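Local coordinates for protein 2-oxoglutarate carboxylase small subunit (Hydrogenobacter thermophilus, PDB 7KCT) that forms the small, biotin carboxylase-like ATP-grasp subunit of a carboxylase and holds adenosine-5'-diphosphate together with bicarbonate and magnesium ions, at residues N243-E248 with E344-A349. Residues are numbered along the deposited sequence; the frame is centred on the assembly and turned at random.
Sequences NQKLVE and ECRINA. With ADP (adenosine-5'-diphosphate), chain D.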
# COMPACT_ATOMS: atom_id res chain seq x y z
N ASN A 243 28.84 -2.37 -0.39
CA ASN A 243 28.62 -1.94 0.99
C ASN A 243 27.40 -1.02 1.13
O ASN A 243 27.32 -0.23 2.08
CB ASN A 243 29.87 -1.25 1.54
CG ASN A 243 31.08 -2.12 1.45
OD1 ASN A 243 32.05 -1.77 0.77
ND2 ASN A 243 31.06 -3.25 2.14
N GLN A 244 26.46 -1.11 0.19
CA GLN A 244 25.20 -0.36 0.20
C GLN A 244 24.02 -1.31 0.13
O GLN A 244 24.04 -2.31 -0.60
CB GLN A 244 25.18 0.64 -0.94
CG GLN A 244 24.22 1.78 -0.78
CD GLN A 244 24.20 2.64 -2.04
OE1 GLN A 244 25.19 2.69 -2.79
NE2 GLN A 244 23.07 3.30 -2.29
N LYS A 245 22.98 -0.98 0.88
CA LYS A 245 21.90 -1.91 1.12
C LYS A 245 21.03 -2.11 -0.11
O LYS A 245 20.90 -1.23 -0.97
CB LYS A 245 21.07 -1.43 2.30
CG LYS A 245 21.94 -1.24 3.54
CD LYS A 245 21.34 -0.24 4.51
CE LYS A 245 22.34 0.16 5.59
NZ LYS A 245 21.95 1.46 6.19
N LEU A 246 20.50 -3.31 -0.23
CA LEU A 246 19.58 -3.69 -1.30
C LEU A 246 18.28 -4.24 -0.78
O LEU A 246 17.21 -3.97 -1.35
CB LEU A 246 20.25 -4.75 -2.18
CG LEU A 246 19.67 -5.18 -3.51
CD1 LEU A 246 19.66 -4.02 -4.45
CD2 LEU A 246 20.56 -6.37 -4.00
N VAL A 247 18.34 -5.01 0.30
CA VAL A 247 17.17 -5.61 0.92
C VAL A 247 17.24 -5.38 2.42
O VAL A 247 18.25 -5.67 3.06
CB VAL A 247 17.09 -7.12 0.63
CG1 VAL A 247 15.88 -7.70 1.40
CG2 VAL A 247 17.03 -7.42 -0.90
N GLU A 248 16.15 -4.95 2.97
CA GLU A 248 16.07 -4.65 4.39
C GLU A 248 14.83 -5.28 5.00
O GLU A 248 13.75 -5.28 4.39
CB GLU A 248 16.04 -3.10 4.57
CG GLU A 248 17.20 -2.37 3.91
CD GLU A 248 16.83 -1.63 2.61
OE1 GLU A 248 15.69 -1.76 2.09
OE2 GLU A 248 17.70 -0.87 2.13
N GLU A 344 11.68 -4.66 2.55
CA GLU A 344 11.84 -3.64 1.55
C GLU A 344 12.90 -4.08 0.55
O GLU A 344 14.01 -4.48 0.93
CB GLU A 344 12.23 -2.27 2.17
CG GLU A 344 12.78 -1.25 1.12
CD GLU A 344 13.07 0.14 1.70
OE1 GLU A 344 14.25 0.57 1.84
OE2 GLU A 344 12.10 0.84 1.98
N CYS A 345 12.61 -3.90 -0.72
CA CYS A 345 13.57 -4.13 -1.78
C CYS A 345 13.77 -2.83 -2.55
O CYS A 345 12.80 -2.16 -2.89
CB CYS A 345 13.13 -5.25 -2.70
SG CYS A 345 13.01 -6.88 -1.94
N ARG A 346 15.03 -2.48 -2.78
CA ARG A 346 15.37 -1.31 -3.58
C ARG A 346 15.34 -1.72 -5.03
O ARG A 346 16.05 -2.65 -5.43
CB ARG A 346 16.74 -0.77 -3.22
CG ARG A 346 16.85 -0.50 -1.74
CD ARG A 346 17.91 0.50 -1.49
NE ARG A 346 18.14 0.71 -0.07
CZ ARG A 346 19.01 1.60 0.38
NH1 ARG A 346 19.67 2.33 -0.51
NH2 ARG A 346 19.24 1.72 1.69
N ILE A 347 14.51 -1.03 -5.81
CA ILE A 347 14.41 -1.23 -7.25
C ILE A 347 15.31 -0.17 -7.87
O ILE A 347 14.91 0.99 -7.96
CB ILE A 347 12.98 -1.07 -7.78
CG1 ILE A 347 11.98 -1.77 -6.87
CG2 ILE A 347 12.91 -1.54 -9.19
CD1 ILE A 347 12.17 -3.14 -6.79
N ASN A 348 16.51 -0.57 -8.28
CA ASN A 348 17.48 0.35 -8.84
C ASN A 348 17.59 0.14 -10.34
O ASN A 348 17.41 -0.98 -10.85
CB ASN A 348 18.88 0.17 -8.21
CG ASN A 348 18.90 0.36 -6.72
OD1 ASN A 348 18.25 1.26 -6.18
ND2 ASN A 348 19.66 -0.48 -6.03
N ALA A 349 17.89 1.21 -11.04
CA ALA A 349 18.19 1.15 -12.47
C ALA A 349 19.67 0.77 -12.57
O ALA A 349 20.54 1.63 -12.59
CB ALA A 349 17.91 2.48 -13.16
PB ADP D . 20.73 4.70 3.91
O1B ADP D . 19.65 5.76 4.03
O2B ADP D . 20.57 3.32 4.52
O3B ADP D . 22.14 5.21 3.93
PA ADP D . 21.96 4.61 1.25
O1A ADP D . 21.83 4.47 -0.23
O2A ADP D . 23.28 4.51 1.99
O3A ADP D . 20.75 4.10 2.15
O5' ADP D . 21.83 6.58 1.32
C5' ADP D . 21.10 7.12 0.14
C4' ADP D . 21.75 8.27 -0.48
O4' ADP D . 22.56 9.06 0.37
C3' ADP D . 22.69 7.56 -1.62
O3' ADP D . 22.67 8.32 -2.71
C2' ADP D . 24.03 7.60 -0.79
O2' ADP D . 25.11 7.75 -1.58
C1' ADP D . 23.80 9.00 -0.15
N9 ADP D . 24.56 9.23 1.15
C8 ADP D . 24.61 8.42 2.31
N7 ADP D . 25.42 8.93 3.28
C5 ADP D . 25.87 10.12 2.75
C6 ADP D . 26.74 11.09 3.29
N6 ADP D . 27.28 10.94 4.55
N1 ADP D . 27.06 12.21 2.55
C2 ADP D . 26.49 12.26 1.29
N3 ADP D . 25.65 11.41 0.65
C4 ADP D . 25.35 10.33 1.43
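R346 stretches out straight toward E248 and meets its side chain almost perpendicularly. In this salt bridge E248 OE2 takes the N-H of R346 NE at 2.7 Å through its syn lone pair and lies close to the guanidinium plane; a weak bond from R346 NH2 ends on the same oxygen. The bend of E248 at chi2 (104°) turns its carboxylate to the arginine, the two planes 36° apart. The far end of the guanidinium grips the diphosphate: R346 NH2 lies 2.9 Å from O3A of adenosine-5'-diphosphate and NH1 3.1 Å from its O1A. K245 O sits over one guanidinium face, while K245 NZ donates to O2B of the nucleotide and is also salt-bridged to E283. The other oxygen of E248, OE1, comes within 2.8 Å of E344 OE1, with the two carboxylates 78° apart. The backbones pair antiparallel: E248 and E344 exchange two hydrogen bonds, R346 N donates to L246 O at 3.0 Å, and V247 and C345 form a non-hydrogen-bonded pair whose side chains meet on the face opposite E248 and E344. Strand 244-250 thus joins the ATP-grasp region to strand 341-351 of the biotin carboxylase C-terminal region; strand 393-401 pairs with 341-351, and helix 427-435 packs against V247 and C345.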